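Local coordinates for UPF0336 protein Rv0637 (Mycobacterium tuberculosis, PDB 5ZY8), which probably serves as the HadC subunit of a hot-dog-fold (3R)-hydroxyacyl-[acyl-carrier-protein] dehydratase, removing water from acyl-chain intermediates, at residues Trp12-Tyr17 with Lys65-Asp70; Arg106-Ser111 with Val122-Cys127; Gly100-Ala105 with Thr128-Glu133. All blocks are in the same frame, centred on the assembly; numbering follows the deposited sequence.

The chain enters through strand 11-19, and interaction 1 closes the first long loop when 65-70 of helix 61-74 comes back against 12-17; helices 22-31 and 42-47 lie in between. That contact is complete before the other two begin. Interaction 3 opens at 100-105, interaction 2 opens directly after it at 106-111 and closes at 122-127, and interaction 3 closes last at 128-133, so interaction 2 sits within interaction 3 and none of the three cross. Interactions 2 and 3 zip the hairpin of strands 102-113 and 120-129. Interaction 1 joins helix 61-74 to strand 11-19, outermost in the sheet of this chain, and that strand's backbone pairs with strand 102-113.

Interaction 1: Trp12-Tyr17 with Lys65-Asp70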
loop_
_atom_site.group_PDB
_atom_site.type_symbol
_atom_site.label_atom_id
_atom_site.label_comp_id
_atom_site.label_asym_id
_atom_site.label_seq_id
_atom_site.Cartn_x
_atom_site.Cartn_y
_atom_site.Cartn_z
ATOM N N TRP C 12 -14.185 0.958 22.192
ATOM C CA TRP C 12 -14.085 1.973 21.146
ATOM C C TRP C 12 -14.543 1.340 19.839
ATOM O O TRP C 12 -13.824 0.529 19.250
ATOM C CB TRP C 12 -12.658 2.523 21.066
ATOM C CG TRP C 12 -12.525 3.744 20.221
ATOM C CD1 TRP C 12 -12.159 3.810 18.906
ATOM C CD2 TRP C 12 -12.810 5.086 20.624
ATOM N NE1 TRP C 12 -12.167 5.117 18.475
ATOM C CE2 TRP C 12 -12.569 5.920 19.511
ATOM C CE3 TRP C 12 -13.238 5.665 21.822
ATOM C CZ2 TRP C 12 -12.744 7.300 19.562
ATOM C CZ3 TRP C 12 -13.408 7.034 21.870
ATOM C CH2 TRP C 12 -13.166 7.836 20.747
ATOM N N ARG C 13 -15.755 1.683 19.411
ATOM C CA ARG C 13 -16.271 1.210 18.135
ATOM C C ARG C 13 -15.759 2.103 17.009
ATOM O O ARG C 13 -15.891 3.331 17.068
ATOM C CB ARG C 13 -17.802 1.173 18.154
ATOM C CG ARG C 13 -18.377 -0.063 18.850
ATOM C CD ARG C 13 -19.827 0.124 19.266
ATOM N NE ARG C 13 -20.003 0.031 20.716
ATOM C CZ ARG C 13 -20.937 0.685 21.405
ATOM N NH1 ARG C 13 -21.024 0.536 22.723
ATOM N NH2 ARG C 13 -21.789 1.487 20.777
ATOM N N TYR C 14 -15.154 1.486 15.997
ATOM C CA TYR C 14 -14.625 2.240 14.868
ATOM C C TYR C 14 -15.774 2.668 13.965
ATOM O O TYR C 14 -16.534 1.810 13.497
ATOM C CB TYR C 14 -13.618 1.409 14.092
ATOM C CG TYR C 14 -12.779 2.201 13.104
ATOM C CD1 TYR C 14 -11.883 3.172 13.541
ATOM C CD2 TYR C 14 -12.846 1.942 11.736
ATOM C CE1 TYR C 14 -11.104 3.889 12.640
ATOM C CE2 TYR C 14 -12.069 2.646 10.830
ATOM C CZ TYR C 14 -11.197 3.621 11.285
ATOM O OH TYR C 14 -10.416 4.330 10.385
ATOM N N PRO C 15 -15.937 3.968 13.696
ATOM C CA PRO C 15 -17.147 4.450 13.007
ATOM C C PRO C 15 -17.200 4.129 11.517
ATOM O O PRO C 15 -18.162 4.530 10.849
ATOM C CB PRO C 15 -17.082 5.967 13.240
ATOM C CG PRO C 15 -15.620 6.258 13.377
ATOM C CD PRO C 15 -15.007 5.061 14.041
ATOM N N ASP C 16 -16.210 3.431 10.974
ATOM C CA ASP C 16 -16.151 3.091 9.563
ATOM C C ASP C 16 -15.966 1.592 9.407
ATOM O O ASP C 16 -15.474 0.910 10.307
ATOM C CB ASP C 16 -15.001 3.842 8.876
ATOM C CG ASP C 16 -15.126 3.873 7.367
ATOM O OD1 ASP C 16 -16.146 3.392 6.817
ATOM O OD2 ASP C 16 -14.169 4.387 6.736
ATOM N N TYR C 17 -16.378 1.077 8.257
ATOM C CA TYR C 17 -16.058 -0.293 7.903
ATOM C C TYR C 17 -14.756 -0.350 7.096
ATOM O O TYR C 17 -14.223 0.666 6.640
ATOM C CB TYR C 17 -17.212 -0.936 7.140
ATOM C CG TYR C 17 -17.622 -0.237 5.869
ATOM C CD1 TYR C 17 -16.958 -0.484 4.669
ATOM C CD2 TYR C 17 -18.683 0.655 5.859
ATOM C CE1 TYR C 17 -17.341 0.133 3.504
ATOM C CE2 TYR C 17 -19.073 1.279 4.697
ATOM C CZ TYR C 17 -18.399 1.019 3.522
ATOM O OH TYR C 17 -18.783 1.644 2.357
ATOM N N LYS C 65 -4.700 -0.810 13.624
ATOM C CA LYS C 65 -4.084 0.472 13.954
ATOM C C LYS C 65 -4.883 1.667 13.450
ATOM O O LYS C 65 -4.778 2.758 14.023
ATOM C CB LYS C 65 -2.658 0.551 13.395
ATOM C CG LYS C 65 -1.864 1.694 14.012
ATOM C CD LYS C 65 -0.564 1.973 13.303
ATOM C CE LYS C 65 0.502 2.312 14.339
ATOM N NZ LYS C 65 1.906 2.092 13.892
ATOM N N TYR C 66 -5.724 1.489 12.430
ATOM C CA TYR C 66 -6.725 2.511 12.148
ATOM C C TYR C 66 -7.515 2.833 13.410
ATOM O O TYR C 66 -7.710 4.007 13.754
ATOM C CB TYR C 66 -7.678 2.035 11.047
ATOM C CG TYR C 66 -7.193 2.173 9.620
ATOM C CD1 TYR C 66 -6.039 2.899 9.303
ATOM C CD2 TYR C 66 -7.901 1.580 8.580
ATOM C CE1 TYR C 66 -5.605 3.026 7.981
ATOM C CE2 TYR C 66 -7.479 1.701 7.262
ATOM C CZ TYR C 66 -6.330 2.427 6.969
ATOM O OH TYR C 66 -5.923 2.534 5.663
ATOM N N VAL C 67 -7.918 1.790 14.145
ATOM C CA VAL C 67 -8.759 1.966 15.323
ATOM C C VAL C 67 -7.940 2.500 16.487
ATOM O O VAL C 67 -8.361 3.430 17.186
ATOM C CB VAL C 67 -9.446 0.639 15.689
ATOM C CG1 VAL C 67 -10.462 0.852 16.813
ATOM C CG2 VAL C 67 -10.088 0.033 14.469
ATOM N N GLN C 68 -6.753 1.929 16.702
ATOM C CA GLN C 68 -5.928 2.364 17.821
ATOM C C GLN C 68 -5.615 3.851 17.721
ATOM O O GLN C 68 -5.750 4.587 18.705
ATOM C CB GLN C 68 -4.634 1.552 17.888
ATOM C CG GLN C 68 -4.751 0.183 18.531
ATOM C CD GLN C 68 -3.545 -0.699 18.233
ATOM O OE1 GLN C 68 -2.421 -0.390 18.641
ATOM N NE2 GLN C 68 -3.773 -1.801 17.525
ATOM N N LEU C 69 -5.200 4.319 16.538
ATOM C CA LEU C 69 -4.892 5.738 16.394
ATOM C C LEU C 69 -6.133 6.606 16.540
ATOM O O LEU C 69 -6.062 7.685 17.135
ATOM C CB LEU C 69 -4.196 6.020 15.065
ATOM C CG LEU C 69 -2.904 5.248 14.826
ATOM C CD1 LEU C 69 -2.417 5.461 13.407
ATOM C CD2 LEU C 69 -1.831 5.630 15.843
ATOM N N ASP C 70 -7.279 6.164 16.016
ATOM C CA ASP C 70 -8.505 6.926 16.242
ATOM C C ASP C 70 -8.769 7.089 17.735
ATOM O O ASP C 70 -9.173 8.168 18.186
ATOM C CB ASP C 70 -9.692 6.258 15.549
ATOM C CG ASP C 70 -10.953 7.128 15.560
ATOM O OD1 ASP C 70 -11.618 7.227 16.610
ATOM O OD2 ASP C 70 -11.290 7.710 14.509
#
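W12 and D70 meet at about a right angle, the indole presenting its edge to the carboxylate of the helix. W12 NE1 donates to D70 OD1 at 2.9 Å. The oxygen lies almost exactly in the indole plane, but the donor stands on its anti side, 31° out of the carboxylate plane, and the N-H is bent at 137°. D70 gets there because its CG stands anti to the backbone N (chi1 -171°), swinging the acid across to the strand. Its CB also sits at the edge of the Y14 ring, 4.0 Å from CE1.

Y14 lies over the helix one turn earlier. V67 CG2 meets the start of the ring, 3.7 Å from CG of Y14, while the far end reaches Y66: Y14 OH is 3.6 Å from Y66 CB, and Y14 CE1 is 3.6 Å from the backbone O of Y66. The Y66 side chain then leads off, its own OH bonded to E27 of the second subunit. The other methyl of V67, CG1, stands at the W12 ring edge, 4.0 Å from CD1, so the valine fills the angle between the two aromatics. F71 and H74 add ring contacts to W12. A long helix cradled by a curved antiparallel sheet is characteristic of the hot-dog fold; here strand 11-19, outermost in this chain's sheet, meets one side of it.

Interaction 2: Arg106-Ser111 with Val122-Cys127; sequences RMDIHS and VTRNLC
D108 of one strand and R124 of the next run side by side and point the same way, with R106 completing a salt-bridge network. R106 takes D108 side-on: R106 NE reaches D108 OD1 at 3.1 Å, and R106 NH1 reaches D108 OD2 at 2.8 Å. Both bonds use syn lone pairs in or near the guanidinium plane, so each group fixes the other's rotation. R124 NE approaches the same OD2 of D108 only at a long 3.8 Å. R124's main partners are on the next strand, NH2 bonding to E137 and Y139 OH. The methyls of L126 lie against both guanidinium groups, CD2 over the rim of one face of R106 and CD1 over that of R124.

Underneath, the antiparallel backbones satisfy one another. R106 and L126 exchange N-H and C=O in both directions, as do D108 and R124 (R124 N to D108 O 2.9 Å, 168°). M107 and I109 bond outward to W12 and M10, T123 and N125 to T140 and A138. The regular pattern breaks at H110 and S111, which both face V122 in a classic beta bulge: V122 O accepts from H110 N at 2.7 Å and only weakly from S111 N, while V122 N gives to S111 O. H110 runs alongside V122 in the same direction, CB 3.7 Å from V122 CG1; its ND1 is 3.2 Å from S111 OG, either being the possible donor.

On the face that carries M107, I109, T123 and N125, M107 lays its CG along the N125 amide, 3.5 Å from ND2, beneath which helix 61-74 packs. The hairpin thus has a charged surface and a buried face turned to the helix; the paired grip of R106, with R124 more distant, would probably favour the ionised form of D108.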
loop_
_atom_site.group_PDB
_atom_site.type_symbol
_atom_site.label_atom_id
_atom_site.label_comp_id
_atom_site.label_asym_id
_atom_site.label_seq_id
_atom_site.Cartn_x
_atom_site.Cartn_y
_atom_site.Cartn_z
ATOM N N ARG C 106 -13.719 -3.073 16.533
ATOM C CA ARG C 106 -14.101 -2.669 17.877
ATOM C C ARG C 106 -12.918 -2.972 18.777
ATOM O O ARG C 106 -12.508 -4.130 18.887
ATOM C CB ARG C 106 -15.362 -3.406 18.340
ATOM C CG ARG C 106 -15.895 -2.959 19.688
ATOM C CD ARG C 106 -16.908 -3.954 20.225
ATOM N NE ARG C 106 -16.439 -4.658 21.415
ATOM C CZ ARG C 106 -17.012 -5.758 21.902
ATOM N NH1 ARG C 106 -16.528 -6.340 22.997
ATOM N NH2 ARG C 106 -18.072 -6.276 21.292
ATOM N N MET C 107 -12.344 -1.943 19.376
ATOM C CA MET C 107 -11.203 -2.109 20.261
ATOM C C MET C 107 -11.666 -2.004 21.709
ATOM O O MET C 107 -12.296 -1.014 22.090
ATOM C CB MET C 107 -10.151 -1.050 19.965
ATOM C CG MET C 107 -8.772 -1.370 20.472
ATOM S SD MET C 107 -7.859 0.168 20.502
ATOM C CE MET C 107 -8.707 0.984 21.854
ATOM N N ASP C 108 -11.327 -3.005 22.521
ATOM C CA ASP C 108 -11.510 -2.913 23.961
ATOM C C ASP C 108 -10.162 -2.750 24.650
ATOM O O ASP C 108 -9.146 -3.294 24.210
ATOM C CB ASP C 108 -12.200 -4.166 24.535
ATOM C CG ASP C 108 -13.515 -4.505 23.839
ATOM O OD1 ASP C 108 -13.974 -3.695 23.008
ATOM O OD2 ASP C 108 -14.104 -5.575 24.145
ATOM N N ILE C 109 -10.174 -2.053 25.779
ATOM C CA ILE C 109 -9.001 -2.012 26.641
ATOM C C ILE C 109 -9.023 -3.256 27.523
ATOM O O ILE C 109 -9.848 -3.381 28.437
ATOM C CB ILE C 109 -8.951 -0.735 27.479
ATOM C CG1 ILE C 109 -8.907 0.474 26.549
ATOM C CG2 ILE C 109 -7.767 -0.800 28.444
ATOM C CD1 ILE C 109 -7.528 0.864 26.098
ATOM N N HIS C 110 -8.134 -4.195 27.217
ATOM C CA HIS C 110 -8.139 -5.491 27.874
ATOM C C HIS C 110 -7.471 -5.418 29.238
ATOM O O HIS C 110 -7.945 -6.043 30.191
ATOM C CB HIS C 110 -7.443 -6.518 26.981
ATOM C CG HIS C 110 -7.699 -7.940 27.368
ATOM N ND1 HIS C 110 -6.802 -8.682 28.108
ATOM C CD2 HIS C 110 -8.742 -8.763 27.107
ATOM C CE1 HIS C 110 -7.282 -9.900 28.288
ATOM N NE2 HIS C 110 -8.457 -9.975 27.689
ATOM N N SER C 111 -6.388 -4.652 29.360
ATOM C CA SER C 111 -5.624 -4.582 30.597
ATOM C C SER C 111 -4.837 -3.284 30.601
ATOM O O SER C 111 -4.422 -2.794 29.547
ATOM C CB SER C 111 -4.631 -5.749 30.746
ATOM O OG SER C 111 -5.136 -6.963 30.229
ATOM N N VAL C 122 -2.950 -3.433 27.083
ATOM C CA VAL C 122 -3.274 -4.521 26.170
ATOM C C VAL C 122 -4.571 -4.143 25.482
ATOM O O VAL C 122 -5.628 -4.081 26.123
ATOM C CB VAL C 122 -3.411 -5.867 26.892
ATOM C CG1 VAL C 122 -3.872 -6.939 25.918
ATOM C CG2 VAL C 122 -2.090 -6.255 27.524
ATOM N N THR C 123 -4.493 -3.870 24.184
ATOM C CA THR C 123 -5.681 -3.640 23.383
ATOM C C THR C 123 -6.153 -4.952 22.775
ATOM O O THR C 123 -5.340 -5.798 22.390
ATOM C CB THR C 123 -5.404 -2.603 22.295
ATOM O OG1 THR C 123 -4.586 -3.177 21.264
ATOM C CG2 THR C 123 -4.693 -1.404 22.895
ATOM N N ARG C 124 -7.476 -5.108 22.678
ATOM C CA ARG C 124 -8.111 -6.240 22.007
ATOM C C ARG C 124 -8.932 -5.669 20.862
ATOM O O ARG C 124 -9.906 -4.947 21.090
ATOM C CB ARG C 124 -8.980 -7.051 22.975
ATOM C CG ARG C 124 -9.985 -8.018 22.324
ATOM C CD ARG C 124 -10.840 -8.721 23.393
ATOM N NE ARG C 124 -12.283 -8.709 23.135
ATOM C CZ ARG C 124 -13.030 -9.799 22.969
ATOM N NH1 ARG C 124 -14.334 -9.685 22.750
ATOM N NH2 ARG C 124 -12.475 -11.004 23.024
ATOM N N ASN C 125 -8.534 -5.973 19.639
ATOM C CA ASN C 125 -9.263 -5.521 18.464
ATOM C C ASN C 125 -10.167 -6.653 17.995
ATOM O O ASN C 125 -9.694 -7.718 17.583
ATOM C CB ASN C 125 -8.300 -5.047 17.379
ATOM C CG ASN C 125 -7.559 -3.781 17.789
ATOM O OD1 ASN C 125 -6.585 -3.836 18.553
ATOM N ND2 ASN C 125 -8.057 -2.629 17.337
ATOM N N LEU C 126 -11.469 -6.411 18.089
ATOM C CA LEU C 126 -12.512 -7.318 17.634
ATOM C C LEU C 126 -12.916 -6.997 16.201
ATOM O O LEU C 126 -13.159 -5.832 15.869
ATOM C CB LEU C 126 -13.720 -7.174 18.554
ATOM C CG LEU C 126 -14.649 -8.364 18.676
ATOM C CD1 LEU C 126 -14.060 -9.339 19.685
ATOM C CD2 LEU C 126 -16.049 -7.922 19.076
ATOM N N CYS C 127 -13.002 -8.020 15.353
ATOM C CA CYS C 127 -13.427 -7.830 13.968
ATOM C C CYS C 127 -14.642 -8.699 13.685
ATOM O O CYS C 127 -14.601 -9.923 13.869
ATOM C CB CYS C 127 -12.304 -8.125 12.967
ATOM S SG CYS C 127 -10.809 -7.188 13.266
#

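Interaction 3: Gly100-Ala105 with Thr128-Glu133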
loop_
_atom_site.group_PDB
_atom_site.type_symbol
_atom_site.label_atom_id
_atom_site.label_comp_id
_atom_site.label_asym_id
_atom_site.label_seq_id
_atom_site.Cartn_x
_atom_site.Cartn_y
_atom_site.Cartn_z
ATOM N N GLY C 100 -12.401 -9.007 -0.376
ATOM C CA GLY C 100 -13.796 -8.672 -0.501
ATOM C C GLY C 100 -14.557 -8.626 0.806
ATOM O O GLY C 100 -15.682 -8.116 0.825
ATOM N N ASP C 101 -13.988 -9.134 1.901
ATOM C CA ASP C 101 -14.709 -9.121 3.169
ATOM C C ASP C 101 -14.875 -7.703 3.697
ATOM O O ASP C 101 -13.949 -6.890 3.647
ATOM C CB ASP C 101 -14.001 -9.969 4.228
ATOM C CG ASP C 101 -14.146 -11.454 3.980
ATOM O OD1 ASP C 101 -13.526 -12.255 4.721
ATOM O OD2 ASP C 101 -14.901 -11.819 3.053
ATOM N N LYS C 102 -16.060 -7.423 4.232
ATOM C CA LYS C 102 -16.362 -6.167 4.907
ATOM C C LYS C 102 -16.280 -6.398 6.414
ATOM O O LYS C 102 -16.971 -7.270 6.950
ATOM C CB LYS C 102 -17.746 -5.669 4.490
ATOM C CG LYS C 102 -18.082 -4.238 4.860
ATOM C CD LYS C 102 -19.564 -3.980 4.647
ATOM C CE LYS C 102 -19.861 -2.497 4.559
ATOM N NZ LYS C 102 -21.272 -2.210 4.199
ATOM N N LEU C 103 -15.444 -5.623 7.093
ATOM C CA LEU C 103 -15.138 -5.855 8.494
ATOM C C LEU C 103 -15.466 -4.627 9.327
ATOM O O LEU C 103 -15.202 -3.494 8.910
ATOM C CB LEU C 103 -13.652 -6.207 8.670
ATOM C CG LEU C 103 -13.144 -7.451 7.946
ATOM C CD1 LEU C 103 -11.719 -7.756 8.361
ATOM C CD2 LEU C 103 -14.054 -8.623 8.240
ATOM N N TRP C 104 -16.019 -4.858 10.516
ATOM C CA TRP C 104 -16.269 -3.806 11.492
ATOM C C TRP C 104 -15.368 -4.040 12.691
ATOM O O TRP C 104 -15.317 -5.147 13.235
ATOM C CB TRP C 104 -17.736 -3.767 11.935
ATOM C CG TRP C 104 -18.690 -3.462 10.828
ATOM C CD1 TRP C 104 -19.313 -4.364 10.004
ATOM C CD2 TRP C 104 -19.136 -2.165 10.413
ATOM N NE1 TRP C 104 -20.120 -3.703 9.099
ATOM C CE2 TRP C 104 -20.029 -2.354 9.330
ATOM C CE3 TRP C 104 -18.869 -0.864 10.850
ATOM C CZ2 TRP C 104 -20.651 -1.286 8.680
ATOM C CZ3 TRP C 104 -19.496 0.192 10.211
ATOM C CH2 TRP C 104 -20.374 -0.025 9.138
ATOM N N ALA C 105 -14.686 -2.988 13.114
ATOM C CA ALA C 105 -13.668 -3.078 14.140
ATOM C C ALA C 105 -14.176 -2.478 15.441
ATOM O O ALA C 105 -14.968 -1.528 15.455
ATOM C CB ALA C 105 -12.384 -2.377 13.696
ATOM N N THR C 128 -15.715 -8.058 13.246
ATOM C CA THR C 128 -16.959 -8.714 12.888
ATOM C C THR C 128 -17.296 -8.354 11.444
ATOM O O THR C 128 -16.806 -7.354 10.912
ATOM C CB THR C 128 -18.085 -8.289 13.855
ATOM O OG1 THR C 128 -19.110 -7.599 13.130
ATOM C CG2 THR C 128 -17.531 -7.360 14.951
ATOM N N ASN C 129 -18.139 -9.165 10.800
ATOM C CA ASN C 129 -18.518 -8.881 9.423
ATOM C C ASN C 129 -19.939 -8.326 9.367
ATOM O O ASN C 129 -20.569 -8.061 10.399
ATOM C CB ASN C 129 -18.360 -10.115 8.534
ATOM C CG ASN C 129 -19.231 -11.285 8.964
ATOM O OD1 ASN C 129 -20.320 -11.111 9.503
ATOM N ND2 ASN C 129 -18.762 -12.492 8.681
ATOM N N ASP C 130 -20.447 -8.150 8.140
ATOM C CA ASP C 130 -21.748 -7.511 7.941
ATOM C C ASP C 130 -22.903 -8.256 8.594
ATOM O O ASP C 130 -23.946 -7.644 8.845
ATOM C CB ASP C 130 -22.047 -7.339 6.451
ATOM C CG ASP C 130 -22.072 -5.880 6.030
ATOM O OD1 ASP C 130 -21.666 -5.013 6.841
ATOM O OD2 ASP C 130 -22.513 -5.598 4.894
ATOM N N ASP C 131 -22.759 -9.547 8.866
ATOM C CA ASP C 131 -23.799 -10.272 9.580
ATOM C C ASP C 131 -23.636 -10.226 11.093
ATOM O O ASP C 131 -24.477 -10.787 11.805
ATOM C CB ASP C 131 -23.842 -11.734 9.130
ATOM C CG ASP C 131 -24.144 -11.880 7.657
ATOM O OD1 ASP C 131 -24.718 -10.940 7.068
ATOM O OD2 ASP C 131 -23.833 -12.950 7.094
ATOM N N GLY C 132 -22.597 -9.570 11.606
ATOM C CA GLY C 132 -22.406 -9.517 13.040
ATOM C C GLY C 132 -21.738 -10.732 13.648
ATOM O O GLY C 132 -21.674 -10.831 14.880
ATOM N N GLU C 133 -21.277 -11.679 12.835
ATOM C CA GLU C 133 -20.522 -12.802 13.369
ATOM C C GLU C 133 -19.057 -12.417 13.531
ATOM O O GLU C 133 -18.536 -11.541 12.833
ATOM C CB GLU C 133 -20.646 -14.039 12.480
ATOM C CG GLU C 133 -20.304 -13.808 11.033
ATOM C CD GLU C 133 -20.735 -14.950 10.123
ATOM O OE1 GLU C 133 -21.027 -16.052 10.637
ATOM O OE2 GLU C 133 -20.762 -14.750 8.886
#
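W104 and D130 are joined where the pyrrole edge of the indole meets the beta turn that follows strand 120-129. W104 CB lies 3.8 Å from T128 O, the same carbonyl that accepts the W104 backbone N-H. From there chi1 of -63° carries CG away from the carbonyl carbon and alongside the backbone N, which aims the five-membered ring at the turn. CD1 passes 3.9 Å from N129 O. Next along that edge, NE1 donates to D130 OD1 at 3.0 Å, in an almost straight bond (175°) that lies in the ring plane and meets the oxygen nearly along its C-O axis. CE2 is 4.0 Å from D130 OD1, and past it the remaining benzo atoms lead away from 128-133. Ring and carboxylate are only 20° from coplanar.

The same carboxylate has a second neighbour in K102. Extended all along its chain, K102 brings CD to 3.2 Å from D130 OD1 and NZ to 3.7 Å from D130 OD2, the latter a long salt bridge; the lysine also makes a cation-pi contact with Y17.

The strands themselves are bonded at W104 and T128, each backbone N giving to the other's O, with T128 N to W104 O at 2.9 Å. Beyond, the chain folds into a type I turn from N129 to G132. N129 binds it from within: OD1 accepts from D131 N in an Asx turn, ND2 gives to E133 OE2, and N129 O collects both T128 OG1 and G132 N. E133 keeps a second partner in K95.

D130 thus receives one directional N-H bond and one loose ionic partner. The straight bond from the indole probably holds OD1 in place, while the lysine, at longer range, may chiefly add charge, favouring an ionised aspartate at this exposed turn.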